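Side-chain contacts in ribonuclease S-3 (Pyrus pyrifolia, PDB 1IQQ), which cleaves RNA as a T2-family ribonuclease of the pistil and underlies gametophytic self-incompatibility in Japanese pear: residues Asp2-Thr7 / Tyr93-Asn98; Lys58-Gln63 / Thr105-Tyr110; Leu136-Ala141 / Thr162-Ile167; Glu166-Ser171 / Ile179-Pro184. One frame throughout, in Å; residues are numbered along the deposited sequence.

Contact 1 of 4, residues Asp2-Thr7 / Tyr93-Asn98; sequences DYFQFT and YPTIDN
CG of Phe4, and the ring with it, stands opposite the carbonyl carbon (chi1 -74°), and CG1 of Ile96 takes the same setting (chi1 -58°); these settings turn the ring and the CG1 branch toward one another between strand 3-10 and the loop 93-98. CZ of the phenyl ring lies 4.0 Å from Ile96 CG1, with the branch approaching obliquely. Thr95 adds its methyl at the rim of the same ring: CG2, near the ring plane, is 4.1 Å from Phe4 CE1, and the two side chains run past one another in opposite directions. Its hydroxyl plays a different part, since Thr95 OG1 is hydrogen-bonded to Tyr1 OH; the Tyr1 ring also meets that of Phe4, with the two planes well inclined to each other. The contact thus fastens the first strand of the central sheet of this RNase T2 fold to the connection between helix 77-89, which carries catalytic Glu84, Lys87 and His88, and helix 99-112. The side chains of Phe4 and His88 are about 8 Å apart. Ahead of Phe4, Asp2 and Tyr3 both face Ser38 in a classic beta bulge, while the peptide bond before Pro94 in the loop is cis. Ile96 turns onward to touch Tyr102 and Thr105. At the far end Asn98 is the N-cap of helix 99-112: OD1 accepts a hydrogen bond from the backbone N of His101, and Asn98 ND2 donates almost straight (171°) to Asp97 OD2 at 2.9 Å, using that oxygen's anti lone pair and keeping the amide nearly coplanar with its acceptor.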
# COMPACT_ATOMS: atom_id res chain seq x y z
N ASP A 2 8.71 -9.80 11.60
CA ASP A 2 7.62 -10.61 12.17
C ASP A 2 6.44 -10.79 11.23
O ASP A 2 5.80 -11.83 11.24
CB ASP A 2 7.02 -9.95 13.43
CG ASP A 2 8.02 -9.80 14.56
OD1 ASP A 2 8.89 -10.71 14.68
OD2 ASP A 2 7.89 -8.80 15.29
N TYR A 3 6.13 -9.78 10.42
CA TYR A 3 4.89 -9.86 9.59
C TYR A 3 5.05 -8.89 8.45
O TYR A 3 6.07 -8.19 8.38
CB TYR A 3 3.67 -9.51 10.45
CG TYR A 3 3.46 -8.03 10.78
CD1 TYR A 3 2.53 -7.27 10.07
CD2 TYR A 3 4.19 -7.39 11.80
CE1 TYR A 3 2.31 -5.94 10.32
CE2 TYR A 3 3.93 -6.04 12.10
CZ TYR A 3 3.00 -5.30 11.33
OH TYR A 3 2.87 -3.94 11.56
N PHE A 4 4.10 -8.88 7.51
CA PHE A 4 4.15 -7.93 6.41
C PHE A 4 3.04 -6.91 6.43
O PHE A 4 1.87 -7.21 6.79
CB PHE A 4 3.96 -8.67 5.08
CG PHE A 4 5.13 -9.46 4.64
CD1 PHE A 4 5.12 -10.83 4.76
CD2 PHE A 4 6.21 -8.82 4.06
CE1 PHE A 4 6.23 -11.61 4.26
CE2 PHE A 4 7.29 -9.57 3.56
CZ PHE A 4 7.30 -10.93 3.66
N GLN A 5 3.37 -5.70 6.01
CA GLN A 5 2.40 -4.66 5.73
C GLN A 5 2.40 -4.46 4.23
O GLN A 5 3.43 -4.10 3.64
CB GLN A 5 2.79 -3.33 6.33
CG GLN A 5 2.65 -3.36 7.89
CD GLN A 5 3.01 -2.02 8.48
OE1 GLN A 5 2.18 -1.08 8.52
NE2 GLN A 5 4.26 -1.89 8.88
N PHE A 6 1.26 -4.64 3.57
CA PHE A 6 1.13 -4.37 2.12
C PHE A 6 0.27 -3.16 2.01
O PHE A 6 -0.95 -3.21 2.22
CB PHE A 6 0.51 -5.59 1.45
CG PHE A 6 0.35 -5.49 -0.06
CD1 PHE A 6 -0.76 -6.01 -0.67
CD2 PHE A 6 1.34 -4.93 -0.85
CE1 PHE A 6 -0.87 -6.00 -2.09
CE2 PHE A 6 1.25 -4.91 -2.26
CZ PHE A 6 0.15 -5.45 -2.89
N THR A 7 0.90 -2.03 1.69
CA THR A 7 0.19 -0.73 1.68
C THR A 7 -0.08 -0.24 0.29
O THR A 7 0.84 -0.28 -0.57
CB THR A 7 1.06 0.30 2.37
OG1 THR A 7 1.33 -0.14 3.72
CG2 THR A 7 0.30 1.66 2.47
N TYR A 93 13.95 -11.92 3.58
CA TYR A 93 14.54 -13.23 3.20
C TYR A 93 14.19 -14.20 4.34
O TYR A 93 14.08 -13.80 5.52
CB TYR A 93 16.10 -13.14 3.06
CG TYR A 93 16.86 -14.26 2.23
CD1 TYR A 93 17.04 -14.19 0.81
CD2 TYR A 93 17.42 -15.37 2.90
CE1 TYR A 93 17.77 -15.23 0.11
CE2 TYR A 93 18.13 -16.39 2.21
CZ TYR A 93 18.31 -16.33 0.83
OH TYR A 93 19.05 -17.39 0.27
N PRO A 94 13.96 -15.48 3.98
CA PRO A 94 14.00 -16.00 2.63
C PRO A 94 12.64 -15.99 1.97
O PRO A 94 12.56 -16.37 0.84
CB PRO A 94 14.55 -17.42 2.84
CG PRO A 94 13.84 -17.77 4.04
CD PRO A 94 13.96 -16.59 4.95
N THR A 95 11.56 -15.61 2.70
CA THR A 95 10.22 -15.57 2.08
C THR A 95 10.31 -14.74 0.80
O THR A 95 9.80 -15.14 -0.21
CB THR A 95 9.23 -14.95 3.00
OG1 THR A 95 9.08 -15.84 4.14
CG2 THR A 95 7.80 -14.91 2.34
N ILE A 96 11.02 -13.60 0.88
CA ILE A 96 11.32 -12.81 -0.34
C ILE A 96 12.81 -13.18 -0.71
O ILE A 96 13.71 -12.90 0.08
CB ILE A 96 11.26 -11.29 0.01
CG1 ILE A 96 9.85 -10.92 0.56
CG2 ILE A 96 11.67 -10.47 -1.26
CD1 ILE A 96 8.69 -11.17 -0.38
N ASP A 97 13.00 -13.83 -1.85
CA ASP A 97 14.33 -14.35 -2.18
C ASP A 97 15.32 -13.36 -2.75
O ASP A 97 16.51 -13.45 -2.51
CB ASP A 97 14.17 -15.51 -3.15
CG ASP A 97 15.48 -16.24 -3.40
OD1 ASP A 97 15.88 -17.08 -2.55
OD2 ASP A 97 16.06 -16.00 -4.47
N ASN A 98 14.83 -12.45 -3.59
CA ASN A 98 15.74 -11.57 -4.31
C ASN A 98 14.88 -10.45 -4.86
O ASN A 98 13.64 -10.46 -4.73
CB ASN A 98 16.38 -12.41 -5.46
CG ASN A 98 15.37 -12.89 -6.50
OD1 ASN A 98 14.85 -12.13 -7.33
ND2 ASN A 98 15.08 -14.20 -6.49

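Contact 2 of 4, residues Lys58-Gln63 / Thr105-Tyr110; sequences KLLEHQ and TVIKMY. With NAG (2-acetamido-2-deoxy-beta-D-glucopyranose), chain B.
Ile107 pushes its CD1 methyl against CD1 of Leu60 at 3.4 Å, tighter than an ordinary methyl-methyl contact, while its CG2 branch turns to the amide end of Gln63. There OE1 of Gln63 lies 3.6 Å from Ile107 CG2, and CB of Gln63 is 3.8 Å from Ile107 CD1. The side chains of Gln63 and Ile107 cross at about a right angle. Leu60 reaches Ile107 because CG stands opposite its backbone N (chi1 173°), which carries the methyl end closer than the start of the side chain would suggest. This is helix-to-helix packing in the RNase T2 fold: helix 58-67 lies against helix 99-112, and Leu64 and Ile67 of the former extend the same apolar surface around Ile107. The Gln63 amide is held by its own helix. Gln63 NE2 donates to Leu59 O at 3.2 Å, the oxygen lying in the plane of the amide but the donor standing above the carbonyl plane. The backbone N of Gln63 reaches that oxygen from the other face, so one carbonyl serves two donors. Farther along helix 99-112, Tyr110 hydrogen-bonds Phe30 O through its hydroxyl and puts its ring edge beside the acetyl group of an N-acetylglucosamine, CE2 being 3.9 Å from C8 of that sugar.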
# COMPACT_ATOMS: atom_id res chain seq x y z
N LYS A 58 12.39 -6.02 -18.60
CA LYS A 58 11.48 -4.98 -19.02
C LYS A 58 10.06 -5.40 -18.71
O LYS A 58 9.25 -4.54 -18.35
CB LYS A 58 11.63 -4.71 -20.55
CG LYS A 58 12.98 -4.15 -21.01
CD LYS A 58 13.09 -2.65 -20.81
CE LYS A 58 14.48 -2.18 -21.21
NZ LYS A 58 15.49 -2.80 -20.30
N LEU A 59 9.70 -6.66 -18.93
CA LEU A 59 8.32 -7.07 -18.71
C LEU A 59 7.92 -6.84 -17.26
O LEU A 59 6.81 -6.39 -17.02
CB LEU A 59 8.09 -8.56 -19.06
CG LEU A 59 6.69 -9.11 -18.73
CD1 LEU A 59 5.62 -8.44 -19.58
CD2 LEU A 59 6.70 -10.64 -18.92
N LEU A 60 8.84 -7.11 -16.33
CA LEU A 60 8.53 -6.89 -14.87
C LEU A 60 8.32 -5.42 -14.71
O LEU A 60 7.35 -4.99 -14.02
CB LEU A 60 9.71 -7.35 -13.99
CG LEU A 60 9.55 -7.00 -12.50
CD1 LEU A 60 8.33 -7.71 -11.94
CD2 LEU A 60 10.76 -7.57 -11.76
N GLU A 61 9.21 -4.58 -15.26
CA GLU A 61 9.04 -3.15 -15.10
C GLU A 61 7.76 -2.61 -15.70
O GLU A 61 7.18 -1.66 -15.18
CB GLU A 61 10.29 -2.40 -15.62
CG GLU A 61 11.46 -2.63 -14.63
CD GLU A 61 12.81 -2.15 -15.13
OE1 GLU A 61 12.94 -1.81 -16.36
OE2 GLU A 61 13.73 -2.11 -14.25
N HIS A 62 7.32 -3.22 -16.81
CA HIS A 62 6.09 -2.76 -17.44
C HIS A 62 4.90 -3.03 -16.51
O HIS A 62 3.96 -2.25 -16.44
CB HIS A 62 5.95 -3.60 -18.71
CG HIS A 62 4.70 -3.33 -19.49
ND1 HIS A 62 3.51 -3.94 -19.47
CD2 HIS A 62 4.60 -2.31 -20.41
CE1 HIS A 62 2.69 -3.28 -20.36
NE2 HIS A 62 3.37 -2.30 -20.92
N GLN A 63 4.93 -4.14 -15.80
CA GLN A 63 3.82 -4.44 -14.86
C GLN A 63 3.91 -3.49 -13.70
O GLN A 63 2.87 -3.00 -13.26
CB GLN A 63 3.93 -5.86 -14.35
CG GLN A 63 3.68 -6.95 -15.45
CD GLN A 63 4.12 -8.30 -14.92
OE1 GLN A 63 3.39 -9.04 -14.26
NE2 GLN A 63 5.36 -8.63 -15.19
N THR A 105 6.35 -10.99 -6.19
CA THR A 105 5.48 -11.31 -5.04
C THR A 105 4.41 -10.22 -4.88
O THR A 105 3.24 -10.52 -4.64
CB THR A 105 6.30 -11.38 -3.78
OG1 THR A 105 7.16 -12.55 -3.87
CG2 THR A 105 5.35 -11.51 -2.54
N VAL A 106 4.79 -8.94 -5.01
CA VAL A 106 3.78 -7.85 -4.96
C VAL A 106 2.74 -7.96 -6.05
O VAL A 106 1.56 -7.76 -5.81
CB VAL A 106 4.51 -6.50 -5.06
CG1 VAL A 106 3.54 -5.35 -5.29
CG2 VAL A 106 5.25 -6.25 -3.71
N ILE A 107 3.18 -8.29 -7.27
CA ILE A 107 2.24 -8.44 -8.41
C ILE A 107 1.30 -9.62 -8.14
O ILE A 107 0.05 -9.49 -8.37
CB ILE A 107 3.07 -8.68 -9.71
CG1 ILE A 107 3.81 -7.39 -10.12
CG2 ILE A 107 2.14 -9.22 -10.86
CD1 ILE A 107 5.01 -7.59 -11.12
N LYS A 108 1.85 -10.68 -7.57
CA LYS A 108 1.05 -11.86 -7.21
C LYS A 108 -0.02 -11.48 -6.18
O LYS A 108 -1.19 -11.93 -6.25
CB LYS A 108 1.92 -12.98 -6.66
CG LYS A 108 1.20 -14.32 -6.75
CD LYS A 108 2.20 -15.39 -6.51
CE LYS A 108 2.49 -15.45 -5.06
NZ LYS A 108 1.53 -16.44 -4.53
N MET A 109 0.36 -10.65 -5.20
CA MET A 109 -0.65 -10.25 -4.21
C MET A 109 -1.72 -9.38 -4.84
O MET A 109 -2.94 -9.60 -4.63
CB MET A 109 0.04 -9.46 -3.07
CG MET A 109 0.96 -10.34 -2.24
SD MET A 109 1.99 -9.27 -1.18
CE MET A 109 2.66 -10.58 -0.21
N TYR A 110 -1.31 -8.36 -5.59
CA TYR A 110 -2.25 -7.42 -6.15
C TYR A 110 -3.19 -8.01 -7.20
O TYR A 110 -4.39 -7.71 -7.23
CB TYR A 110 -1.44 -6.24 -6.77
CG TYR A 110 -2.24 -5.05 -7.16
CD1 TYR A 110 -2.47 -4.00 -6.26
CD2 TYR A 110 -2.72 -4.90 -8.43
CE1 TYR A 110 -3.14 -2.86 -6.61
CE2 TYR A 110 -3.41 -3.74 -8.83
CZ TYR A 110 -3.60 -2.72 -7.89
OH TYR A 110 -4.23 -1.56 -8.32
C1 NAG B . -7.78 -2.51 -9.74
C2 NAG B . -7.50 -2.76 -11.25
C3 NAG B . -8.28 -1.70 -12.05
C4 NAG B . -9.79 -1.76 -11.74
C5 NAG B . -9.96 -1.63 -10.22
C6 NAG B . -11.36 -1.78 -9.72
C7 NAG B . -5.41 -3.56 -12.22
C8 NAG B . -4.01 -3.23 -12.66
N2 NAG B . -6.09 -2.60 -11.55
O3 NAG B . -8.06 -1.97 -13.44
O4 NAG B . -10.43 -0.62 -12.34
O5 NAG B . -9.19 -2.66 -9.57
O6 NAG B . -11.95 -3.03 -10.12
O7 NAG B . -5.88 -4.68 -12.46

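Contact 3 of 4, residues Leu136-Ala141 / Thr162-Ile167; sequences LDIENA and TELVEI
Ile138 meets the strand mainly through its CG2 methyl, which lies 4.2 Å from Leu164 CD2 and 4.1 Å from Ile167 CD1. With chi1 near -65°, CG2 stands opposite its own backbone N, while CG1 stands opposite the carbonyl carbon and its CD1 end stays a little farther from Leu164 CD2. Ile167 does the reverse. Its longer arm does the touching, since CG1 lies opposite the carbonyl carbon and the chain runs on extended (chi2 175°), sending the CD1 tip toward the helix; the two isoleucines pass at a slant. Leu164 contributes one fork of its isobutyl group, CD2, and has its CG trans to the backbone N (chi1 177°). That residues three apart in a strand turn their side chains to the same helix is explained by the classic beta bulge between them, where Val165 and Glu166 both face Lys154. The extra residue resets the alternation, so Val165 packs toward Ala13 and Val14 of helix 11-14 and Glu166 reaches His33, whereas Leu164 and Ile167 both touch Phe30 as well as Ile138. Helix 135-143 is thereby laid on one side of strand 161-171, with Leu153 of the adjoining strand also touching Ile138. All three residues are buried and the closest approaches are all between methyl groups, with no hydrogen bond across the interface. The attachment therefore rests on dispersion and on the exclusion of water, and its specificity on how the branched side chains fit rather than on directional bonds.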
# COMPACT_ATOMS: atom_id res chain seq x y z
N LEU A 136 -16.59 2.89 9.20
CA LEU A 136 -16.90 1.45 9.36
C LEU A 136 -17.28 0.84 8.04
O LEU A 136 -17.03 -0.33 7.89
CB LEU A 136 -18.06 1.25 10.35
CG LEU A 136 -18.30 -0.19 10.78
CD1 LEU A 136 -17.02 -0.85 11.27
CD2 LEU A 136 -19.33 -0.09 11.95
N ASP A 137 -17.90 1.61 7.13
CA ASP A 137 -18.27 1.01 5.84
C ASP A 137 -17.00 0.73 5.02
O ASP A 137 -16.95 -0.31 4.34
CB ASP A 137 -19.23 1.91 5.07
CG ASP A 137 -20.60 2.01 5.72
OD1 ASP A 137 -21.01 1.04 6.39
OD2 ASP A 137 -21.27 3.05 5.55
N ILE A 138 -15.99 1.60 5.07
CA ILE A 138 -14.76 1.32 4.35
C ILE A 138 -14.08 0.09 4.99
O ILE A 138 -13.62 -0.80 4.28
CB ILE A 138 -13.84 2.57 4.47
CG1 ILE A 138 -14.51 3.73 3.75
CG2 ILE A 138 -12.48 2.23 3.74
CD1 ILE A 138 -13.88 5.10 4.00
N GLU A 139 -13.93 0.07 6.33
CA GLU A 139 -13.36 -1.05 7.04
C GLU A 139 -14.10 -2.35 6.78
O GLU A 139 -13.41 -3.37 6.50
CB GLU A 139 -13.26 -0.79 8.57
CG GLU A 139 -12.31 0.44 8.89
CD GLU A 139 -12.30 0.76 10.38
OE1 GLU A 139 -13.38 0.67 11.00
OE2 GLU A 139 -11.21 1.10 10.91
N ASN A 140 -15.42 -2.32 6.81
CA ASN A 140 -16.19 -3.57 6.57
C ASN A 140 -15.89 -4.07 5.17
O ASN A 140 -15.71 -5.29 4.99
CB ASN A 140 -17.71 -3.36 6.62
CG ASN A 140 -18.28 -3.24 7.99
OD1 ASN A 140 -17.66 -3.62 8.95
ND2 ASN A 140 -19.53 -2.70 8.06
N ALA A 141 -15.81 -3.19 4.19
CA ALA A 141 -15.54 -3.60 2.81
C ALA A 141 -14.18 -4.28 2.71
O ALA A 141 -14.04 -5.37 2.04
CB ALA A 141 -15.58 -2.38 1.88
N THR A 162 -11.80 15.70 4.84
CA THR A 162 -10.87 14.61 5.22
C THR A 162 -11.02 13.56 4.10
O THR A 162 -12.14 13.21 3.74
CB THR A 162 -11.26 13.89 6.47
OG1 THR A 162 -11.15 14.81 7.57
CG2 THR A 162 -10.38 12.69 6.70
N GLU A 163 -9.90 13.17 3.48
CA GLU A 163 -9.99 12.11 2.46
C GLU A 163 -9.15 10.88 2.78
O GLU A 163 -8.11 10.94 3.47
CB GLU A 163 -9.56 12.61 1.13
CG GLU A 163 -8.37 13.31 1.16
CD GLU A 163 -8.37 14.22 -0.08
OE1 GLU A 163 -9.42 14.76 -0.42
OE2 GLU A 163 -7.33 14.37 -0.68
N LEU A 164 -9.65 9.75 2.30
CA LEU A 164 -8.93 8.44 2.43
C LEU A 164 -7.68 8.49 1.50
O LEU A 164 -7.76 8.91 0.33
CB LEU A 164 -9.89 7.34 1.94
CG LEU A 164 -9.34 5.93 1.92
CD1 LEU A 164 -9.04 5.50 3.44
CD2 LEU A 164 -10.39 4.99 1.31
N VAL A 165 -6.55 8.02 2.01
CA VAL A 165 -5.30 8.07 1.22
C VAL A 165 -4.63 6.69 1.12
O VAL A 165 -4.19 6.33 0.02
CB VAL A 165 -4.30 9.02 1.85
CG1 VAL A 165 -3.10 9.23 0.86
CG2 VAL A 165 -4.98 10.40 2.13
N GLU A 166 -4.52 5.92 2.20
CA GLU A 166 -3.84 4.61 2.10
C GLU A 166 -4.60 3.55 2.85
O GLU A 166 -5.28 3.85 3.87
CB GLU A 166 -2.38 4.61 2.68
CG GLU A 166 -1.44 5.57 2.02
CD GLU A 166 -0.04 5.49 2.59
OE1 GLU A 166 0.20 5.04 3.69
OE2 GLU A 166 0.88 5.95 1.88
N ILE A 167 -4.50 2.32 2.33
CA ILE A 167 -5.09 1.15 3.02
C ILE A 167 -4.02 0.09 3.03
O ILE A 167 -3.42 -0.21 1.98
CB ILE A 167 -6.36 0.65 2.35
CG1 ILE A 167 -7.52 1.63 2.65
CG2 ILE A 167 -6.75 -0.73 2.94
CD1 ILE A 167 -8.87 1.33 1.95

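Contact 4 of 4, residues Glu166-Ser171 / Ile179-Pro184; sequences EITLCS and IDCPHP
Cys170 and Cys181 are joined through their SG atoms at 2.1 Å, and apolar groups gather round this disulfide, whose CB-SG-SG-CB torsion is 103°. On one flank Thr168 CG2 comes within 4.0 Å of Cys181 SG. Ile179 packs CG1 3.9 Å from Cys170 CB, with its chi1 of 63° placing CG1 between backbone N and carbonyl carbon, and CD1 carries on to the backbone of Ser171. Pro182 CD makes a looser contact with Cys170 SG; its ring also touches Tyr3 of strand 3-10. Outward from here the backbone takes over. Ile179 N donates to Cys170 O at 2.9 Å, fairly straight at the hydrogen (164°) but from above the carbonyl plane. A water then spans what the chains do not reach directly, accepting from Cys170 N at 2.9 Å and donating to Ile179 O at 2.8 Å. At the polar fringe, Thr168 OG1 is hydrogen-bonded to Thr7 OG1 and Asp180 OD1 to the backbone N of Lys150. The whole is a disulfide-closed loop, in which the chain leaving the end of strand 161-171 in the central sheet is tied back covalently beside that strand.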
# COMPACT_ATOMS: atom_id res chain seq x y z
N GLU A 166 -4.52 5.92 2.20
CA GLU A 166 -3.84 4.61 2.10
C GLU A 166 -4.60 3.55 2.85
O GLU A 166 -5.28 3.85 3.87
CB GLU A 166 -2.38 4.61 2.68
CG GLU A 166 -1.44 5.57 2.02
CD GLU A 166 -0.04 5.49 2.59
OE1 GLU A 166 0.20 5.04 3.69
OE2 GLU A 166 0.88 5.95 1.88
N ILE A 167 -4.50 2.32 2.33
CA ILE A 167 -5.09 1.15 3.02
C ILE A 167 -4.02 0.09 3.03
O ILE A 167 -3.42 -0.21 1.98
CB ILE A 167 -6.36 0.65 2.35
CG1 ILE A 167 -7.52 1.63 2.65
CG2 ILE A 167 -6.75 -0.73 2.94
CD1 ILE A 167 -8.87 1.33 1.95
N THR A 168 -3.73 -0.48 4.21
CA THR A 168 -2.74 -1.50 4.37
C THR A 168 -3.39 -2.79 4.79
O THR A 168 -4.24 -2.83 5.71
CB THR A 168 -1.76 -1.10 5.50
OG1 THR A 168 -1.07 0.09 5.10
CG2 THR A 168 -0.75 -2.26 5.82
N LEU A 169 -3.03 -3.89 4.11
CA LEU A 169 -3.46 -5.25 4.46
C LEU A 169 -2.24 -5.91 5.10
O LEU A 169 -1.15 -5.89 4.52
CB LEU A 169 -3.86 -6.05 3.19
CG LEU A 169 -4.79 -5.30 2.29
CD1 LEU A 169 -5.16 -6.25 1.15
CD2 LEU A 169 -6.06 -4.92 3.02
N CYS A 170 -2.37 -6.48 6.29
CA CYS A 170 -1.25 -7.11 6.98
C CYS A 170 -1.34 -8.62 6.88
O CYS A 170 -2.46 -9.20 6.78
CB CYS A 170 -1.23 -6.69 8.46
SG CYS A 170 -0.90 -4.91 8.59
N SER A 171 -0.18 -9.29 6.83
CA SER A 171 -0.15 -10.75 6.73
C SER A 171 0.93 -11.30 7.57
O SER A 171 1.78 -10.52 8.08
CB SER A 171 -0.01 -11.17 5.25
OG SER A 171 1.13 -10.58 4.62
N ILE A 179 -3.42 -11.10 8.79
CA ILE A 179 -3.55 -10.88 10.21
C ILE A 179 -4.06 -9.48 10.41
O ILE A 179 -4.00 -8.65 9.52
CB ILE A 179 -2.24 -11.01 10.99
CG1 ILE A 179 -1.21 -9.93 10.57
CG2 ILE A 179 -1.69 -12.43 10.84
CD1 ILE A 179 0.02 -9.98 11.40
N ASP A 180 -4.61 -9.21 11.60
CA ASP A 180 -5.02 -7.83 11.88
C ASP A 180 -3.75 -6.96 11.92
O ASP A 180 -2.69 -7.34 12.45
CB ASP A 180 -5.69 -7.73 13.27
CG ASP A 180 -7.03 -8.40 13.36
OD1 ASP A 180 -7.77 -8.50 12.38
OD2 ASP A 180 -7.35 -8.78 14.53
N CYS A 181 -3.85 -5.71 11.40
CA CYS A 181 -2.73 -4.80 11.44
C CYS A 181 -2.61 -4.23 12.86
O CYS A 181 -3.59 -3.74 13.42
CB CYS A 181 -2.96 -3.64 10.48
SG CYS A 181 -2.80 -4.04 8.71
N PRO A 182 -1.41 -4.31 13.45
CA PRO A 182 -1.20 -3.78 14.79
C PRO A 182 -0.89 -2.24 14.60
O PRO A 182 -0.73 -1.77 13.48
CB PRO A 182 -0.03 -4.64 15.31
CG PRO A 182 0.89 -4.86 14.06
CD PRO A 182 -0.22 -5.06 12.93
N HIS A 183 -0.86 -1.48 15.63
CA HIS A 183 -0.48 -0.09 15.46
C HIS A 183 -1.25 0.89 14.57
O HIS A 183 -0.66 1.59 13.69
CB HIS A 183 0.99 -0.03 15.10
CG HIS A 183 1.81 -1.00 15.89
ND1 HIS A 183 1.56 -1.22 17.23
CD2 HIS A 183 2.84 -1.80 15.56
CE1 HIS A 183 2.41 -2.12 17.69
NE2 HIS A 183 3.20 -2.49 16.70
N PRO A 184 -2.58 0.98 14.76
CA PRO A 184 -3.36 1.94 13.96
C PRO A 184 -2.96 3.33 14.47
O PRO A 184 -2.42 3.48 15.60
CB PRO A 184 -4.82 1.67 14.37
CG PRO A 184 -4.71 0.87 15.63
CD PRO A 184 -3.49 0.04 15.46
O HOH W 1 -4.87 -6.77 7.69

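From the N terminus, contact 1 joins strand 3-10 to residues 93-98, closing a loop that contains strand 30-38 and helices 58-67 and 77-89. Contact 2 opens inside that loop at 58-63 and closes beyond it at 105-110, so the two cross; Phe6 against Val106 and Met109, and Ile96 against Thr105, join them directly. Contacts 3 and 4 come after both. Contact 3 closes the connection, through strand 152-158, from helix 135-143 to strand 161-171, and contact 4 starts on its last two residues, Glu166 and Ile167, closing a short loop at 179-184. Because strands 3-10 and 161-171 are neighbours, the sheet links contacts 1, 3 and 4; contact 3 lies across the chain's centre from contacts 1 and 2.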